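Local coordinates for membrane lipoprotein family protein (Aeropyrum pernix, PDB 4PEV) that binds adenosine and probably serves as the solute-binding lipoprotein of an ABC transporter, at residues P233-G236 and K237-E241; A170-I173 and A174-S178. All coordinates share one frame; numbering follows the deposited sequence.

Contact 1. Residues P233-G236 and K237-E241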
ATOM      1  N   PRO C 233     -10.682 -10.224  -6.420  1.00 26.87           N
ATOM      2  CA  PRO C 233     -11.674  -9.734  -5.451  1.00 27.06           C
ATOM      3  C   PRO C 233     -12.557 -10.802  -4.782  1.00 27.74           C
ATOM      4  O   PRO C 233     -12.908 -10.669  -3.626  1.00 27.96           O
ATOM      5  CB  PRO C 233     -12.553  -8.798  -6.290  1.00 26.14           C
ATOM      6  CG  PRO C 233     -11.676  -8.327  -7.392  1.00 26.10           C
ATOM      7  CD  PRO C 233     -10.641  -9.394  -7.638  1.00 26.61           C
ATOM      8  N   THR C 234     -12.938 -11.836  -5.513  1.00 29.70           N
ATOM      9  CA  THR C 234     -13.798 -12.882  -4.968  1.00 31.29           C
ATOM     10  C   THR C 234     -13.080 -13.653  -3.880  1.00 30.79           C
ATOM     11  O   THR C 234     -13.664 -13.966  -2.844  1.00 30.95           O
ATOM     12  CB  THR C 234     -14.219 -13.886  -6.061  1.00 33.22           C
ATOM     13  OG1 THR C 234     -14.670 -13.167  -7.216  1.00 34.77           O
ATOM     14  CG2 THR C 234     -15.333 -14.810  -5.561  1.00 33.13           C
ATOM     15  N   LEU C 235     -11.820 -13.981  -4.141  1.00 30.02           N
ATOM     16  CA  LEU C 235     -10.966 -14.635  -3.157  1.00 30.34           C
ATOM     17  C   LEU C 235     -10.709 -13.710  -1.960  1.00 29.75           C
ATOM     18  O   LEU C 235     -10.594 -14.164  -0.826  1.00 30.22           O
ATOM     19  CB  LEU C 235      -9.638 -15.051  -3.812  1.00 30.91           C
ATOM     20  CG  LEU C 235      -8.566 -15.700  -2.928  1.00 30.58           C
ATOM     21  CD1 LEU C 235      -9.110 -16.937  -2.235  1.00 30.18           C
ATOM     22  CD2 LEU C 235      -7.327 -16.024  -3.750  1.00 30.93           C
ATOM     23  N   GLY C 236     -10.607 -12.414  -2.224  1.00 29.50           N
ATOM     24  CA  GLY C 236     -10.502 -11.423  -1.165  1.00 30.06           C
ATOM     25  C   GLY C 236     -11.709 -11.410  -0.243  1.00 30.29           C
ATOM     26  O   GLY C 236     -11.556 -11.261   0.963  1.00 29.58           O
ATOM     27  N   LYS C 237     -12.903 -11.576  -0.808  1.00 31.40           N
ATOM     28  CA  LYS C 237     -14.139 -11.603  -0.029  1.00 32.61           C
ATOM     29  C   LYS C 237     -14.264 -12.880   0.802  1.00 31.81           C
ATOM     30  O   LYS C 237     -14.578 -12.800   1.980  1.00 32.55           O
ATOM     31  CB  LYS C 237     -15.362 -11.433  -0.936  1.00 35.23           C
ATOM     32  CG  LYS C 237     -16.646 -11.123  -0.169  1.00 39.39           C
ATOM     33  CD  LYS C 237     -17.917 -11.166  -1.028  1.00 42.31           C
ATOM     34  CE  LYS C 237     -17.894 -10.114  -2.135  1.00 46.83           C
ATOM     35  NZ  LYS C 237     -19.222  -9.432  -2.289  1.00 49.14           N
ATOM     36  N   THR C 238     -14.021 -14.049   0.209  1.00 31.17           N
ATOM     37  CA  THR C 238     -14.134 -15.309   0.960  1.00 31.24           C
ATOM     38  C   THR C 238     -13.118 -15.361   2.085  1.00 30.64           C
ATOM     39  O   THR C 238     -13.433 -15.818   3.182  1.00 32.61           O
ATOM     40  CB  THR C 238     -13.949 -16.585   0.104  1.00 31.03           C
ATOM     41  OG1 THR C 238     -12.647 -16.589  -0.493  1.00 33.97           O
ATOM     42  CG2 THR C 238     -15.002 -16.682  -0.968  1.00 30.38           C
ATOM     43  N   THR C 239     -11.900 -14.906   1.819  1.00 29.48           N
ATOM     44  CA  THR C 239     -10.889 -14.860   2.866  1.00 29.83           C
ATOM     45  C   THR C 239     -11.407 -14.064   4.059  1.00 30.46           C
ATOM     46  O   THR C 239     -11.329 -14.535   5.192  1.00 31.90           O
ATOM     47  CB  THR C 239      -9.571 -14.227   2.387  1.00 29.50           C
ATOM     48  OG1 THR C 239      -9.111 -14.903   1.214  1.00 28.71           O
ATOM     49  CG2 THR C 239      -8.502 -14.314   3.486  1.00 29.42           C
ATOM     50  N   ALA C 240     -11.953 -12.876   3.783  1.00 30.91           N
ATOM     51  CA  ALA C 240     -12.478 -11.974   4.812  1.00 30.67           C
ATOM     52  C   ALA C 240     -13.647 -12.565   5.569  1.00 32.70           C
ATOM     53  O   ALA C 240     -13.734 -12.383   6.772  1.00 34.13           O
ATOM     54  CB  ALA C 240     -12.883 -10.642   4.208  1.00 29.42           C
ATOM     55  N   GLU C 241     -14.546 -13.262   4.877  1.00 35.71           N
ATOM     56  CA  GLU C 241     -15.708 -13.883   5.530  1.00 37.07           C
ATOM     57  C   GLU C 241     -15.315 -14.961   6.528  1.00 36.78           C
ATOM     58  O   GLU C 241     -15.948 -15.102   7.574  1.00 34.76           O
ATOM     59  CB  GLU C 241     -16.635 -14.514   4.505  1.00 39.94           C
ATOM     60  CG  GLU C 241     -17.480 -13.532   3.725  1.00 43.10           C
ATOM     61  CD  GLU C 241     -18.086 -14.155   2.477  1.00 47.12           C
ATOM     62  OE1 GLU C 241     -17.887 -15.373   2.232  1.00 48.46           O
ATOM     63  OE2 GLU C 241     -18.756 -13.414   1.725  1.00 50.25           O
TER

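Contact 2. Residues A170-I173 and A174-S178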
ATOM      1  N   ALA C 170      -5.398  -0.045  14.422  1.00 29.16           N
ATOM      2  CA  ALA C 170      -6.296  -1.173  14.330  1.00 28.20           C
ATOM      3  C   ALA C 170      -6.368  -1.885  15.668  1.00 29.13           C
ATOM      4  O   ALA C 170      -7.415  -2.363  16.065  1.00 30.59           O
ATOM      5  CB  ALA C 170      -5.830  -2.120  13.240  1.00 27.77           C
ATOM      6  N   ALA C 171      -5.250  -1.957  16.370  1.00 29.80           N
ATOM      7  CA  ALA C 171      -5.269  -2.504  17.716  1.00 31.27           C
ATOM      8  C   ALA C 171      -6.182  -1.680  18.598  1.00 30.79           C
ATOM      9  O   ALA C 171      -6.852  -2.216  19.473  1.00 32.27           O
ATOM     10  CB  ALA C 171      -3.867  -2.540  18.314  1.00 32.16           C
ATOM     11  N   ASP C 172      -6.206  -0.377  18.359  1.00 30.43           N
ATOM     12  CA  ASP C 172      -6.979   0.531  19.186  1.00 31.82           C
ATOM     13  C   ASP C 172      -8.450   0.438  18.878  1.00 30.44           C
ATOM     14  O   ASP C 172      -9.275   0.464  19.789  1.00 31.41           O
ATOM     15  CB  ASP C 172      -6.518   1.974  18.991  1.00 33.50           C
ATOM     16  CG  ASP C 172      -7.304   2.950  19.838  1.00 35.83           C
ATOM     17  OD1 ASP C 172      -7.254   2.859  21.099  1.00 35.92           O
ATOM     18  OD2 ASP C 172      -7.979   3.813  19.230  1.00 38.20           O
ATOM     19  N   ILE C 173      -8.779   0.338  17.598  1.00 29.59           N
ATOM     20  CA  ILE C 173     -10.168   0.207  17.179  1.00 28.16           C
ATOM     21  C   ILE C 173     -10.732  -1.115  17.658  1.00 27.86           C
ATOM     22  O   ILE C 173     -11.888  -1.188  18.048  1.00 28.55           O
ATOM     23  CB  ILE C 173     -10.308   0.287  15.659  1.00 28.31           C
ATOM     24  CG1 ILE C 173      -9.957   1.692  15.173  1.00 28.98           C
ATOM     25  CG2 ILE C 173     -11.721  -0.084  15.225  1.00 28.52           C
ATOM     26  CD1 ILE C 173      -9.930   1.831  13.659  1.00 30.42           C
ATOM     27  N   ALA C 174      -9.912  -2.157  17.641  1.00 27.78           N
ATOM     28  CA  ALA C 174     -10.340  -3.475  18.087  1.00 28.63           C
ATOM     29  C   ALA C 174     -10.539  -3.501  19.602  1.00 30.01           C
ATOM     30  O   ALA C 174     -11.485  -4.098  20.115  1.00 31.58           O
ATOM     31  CB  ALA C 174      -9.315  -4.512  17.672  1.00 29.44           C
ATOM     32  N   ASN C 175      -9.632  -2.853  20.318  1.00 30.55           N
ATOM     33  CA  ASN C 175      -9.802  -2.619  21.743  1.00 31.34           C
ATOM     34  C   ASN C 175     -11.115  -1.909  22.080  1.00 31.70           C
ATOM     35  O   ASN C 175     -11.849  -2.340  22.975  1.00 31.76           O
ATOM     36  CB  ASN C 175      -8.636  -1.783  22.258  1.00 33.63           C
ATOM     37  CG  ASN C 175      -8.465  -1.877  23.754  1.00 34.16           C
ATOM     38  OD1 ASN C 175      -8.851  -2.874  24.366  1.00 34.61           O
ATOM     39  ND2 ASN C 175      -7.866  -0.848  24.351  1.00 32.53           N
ATOM     40  N   ASN C 176     -11.416  -0.827  21.365  1.00 30.68           N
ATOM     41  CA  ASN C 176     -12.669  -0.103  21.599  1.00 31.22           C
ATOM     42  C   ASN C 176     -13.894  -0.925  21.241  1.00 31.32           C
ATOM     43  O   ASN C 176     -14.926  -0.819  21.904  1.00 32.22           O
ATOM     44  CB  ASN C 176     -12.719   1.207  20.823  1.00 30.94           C
ATOM     45  CG  ASN C 176     -11.563   2.116  21.155  1.00 31.06           C
ATOM     46  OD1 ASN C 176     -11.206   2.295  22.316  1.00 29.58           O
ATOM     47  ND2 ASN C 176     -10.956   2.685  20.131  1.00 31.76           N
ATOM     48  N   ILE C 177     -13.798  -1.737  20.195  1.00 30.17           N
ATOM     49  CA  ILE C 177     -14.916  -2.599  19.836  1.00 30.15           C
ATOM     50  C   ILE C 177     -15.172  -3.603  20.956  1.00 29.77           C
ATOM     51  O   ILE C 177     -16.310  -3.886  21.312  1.00 29.55           O
ATOM     52  CB  ILE C 177     -14.681  -3.321  18.492  1.00 29.77           C
ATOM     53  CG1 ILE C 177     -14.779  -2.310  17.340  1.00 29.10           C
ATOM     54  CG2 ILE C 177     -15.694  -4.458  18.293  1.00 29.16           C
ATOM     55  CD1 ILE C 177     -14.476  -2.892  15.970  1.00 29.23           C
ATOM     56  N   SER C 178     -14.100  -4.122  21.521  1.00 31.16           N
ATOM     57  CA  SER C 178     -14.226  -5.127  22.560  1.00 31.90           C
ATOM     58  C   SER C 178     -14.774  -4.485  23.827  1.00 33.01           C
ATOM     59  O   SER C 178     -15.687  -5.023  24.456  1.00 33.48           O
ATOM     60  CB  SER C 178     -12.889  -5.833  22.813  1.00 30.79           C
ATOM     61  OG  SER C 178     -13.130  -7.216  22.926  1.00 31.09           O
TER

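Contact 1. Residues P233-G236 and K237-E241
The Leu235 side chain slants across two hydroxyls of the next turn. Its CD1 methyl lies 4.0 Å from Thr238 OG1 and equally far from Thr239 OG1. Both hydroxyls donate to the carbonyl oxygen of Leu235, and they reach it by different routes. Thr239 OG1 approaches Leu235 O at 2.6 Å, with a modest tilt from the carbonyl plane. The Thr239 chi1 of -54° sets OG1 anti to its own carbonyl carbon, which turns the hydroxyl back toward the preceding turn. Thr238 OG1 sits between its backbone N and carbonyl carbon, with chi1 at 60°. From there Thr238 OG1 meets Leu235 O at 3.2 Å, above the carbonyl plane and at a C=O...donor angle of only 108°. Thr239 N gives the usual helix bond to Leu235 O at 3.0 Å. Leu235 O therefore accepts from three donors, two of them side-chain hydroxyls.

This is the first part of helix 233-245, which links parallel strands 222-226 and 248-254 in a beta-alpha-beta crossover of the periplasmic-binding-protein fold. Just before it, the Asp232 carboxylate accepts a hydrogen bond from Leu235 N. Pro233 opens the helix, its side chain about 11 Å from the bound adenosine, and Leu257 touches its ring.

The remaining bonds follow the helix. Lys237 N donates to Pro233 O at 3.0 Å. Thr238 N donates to Thr234 O in a fairly straight bond, and the CG2 methyl of Thr238 rests 3.6 Å from that same Thr234 O. Ala240 N donates to Gly236 O. The side chains of Ala240 and Lys237 face helix 258-271, touching Ala265 there, while Leu235 and Thr239 touch Thr227.

Contact 2. Residues A170-I173 and A174-S178
Different first torsions bring Asp172 and Asn176 together across one turn. Asp172 has CG anti to the backbone N, chi1 180°, and leans toward the following turn. Asn176 has CG beside its backbone N, chi1 -57°, and turns back to meet it. Asn176 ND2 gives a weak hydrogen bond to Asp172 OD2 at 3.3 Å. The carboxylate and amide planes stand 90° apart. Stronger partners hold both groups: Asp172 OD1 is hydrogen-bonded to Ser374 OG, and Asn176 ND2 donates to Trp372 O. A leucine in place of Asn176 would probably deprive Trp372 O of its amide donor and cost Asp172 its weak partner, leaving Asp172 to Ser374 as the remaining described link to 372-374.

On another side of the helix, Ile173 CG2 meets Ile177 CD1 at 4.0 Å, methyl against methyl. Backbone i to i+4 bonds run beneath both pairs, such as Asn176 N to Asp172 O at 3.0 Å and Ile177 N to Ile173 O at 2.9 Å.

The contact lies in the long helix 159-181, and most of it is buried. Its isoleucines and Ala170 pack on strands 248-254 and 277-282. Ala171 touches Tyr212 of helix 196-214, whose hydroxyl also accepts a hydrogen bond from Asn175 ND2.

Neither contact closes a loop, because each joins consecutive turns of one helix. Contact 2 comes first along the chain. It sits on helix 159-181, which follows strand 152-157 of the parallel sheet and leads into strand 186-191 of the second sheet. The chain then forms helix 196-214 and strand 222-226 before reaching contact 1 at the start of helix 233-245. The contacts are in series, neither nesting nor crossing, and their nearest atoms are about 13 Å apart. Strand 248-254 relates them: helix 159-181 packs on it, and helix 233-245 runs into it. Both helices thus belong to the lobe around the mixed sheet.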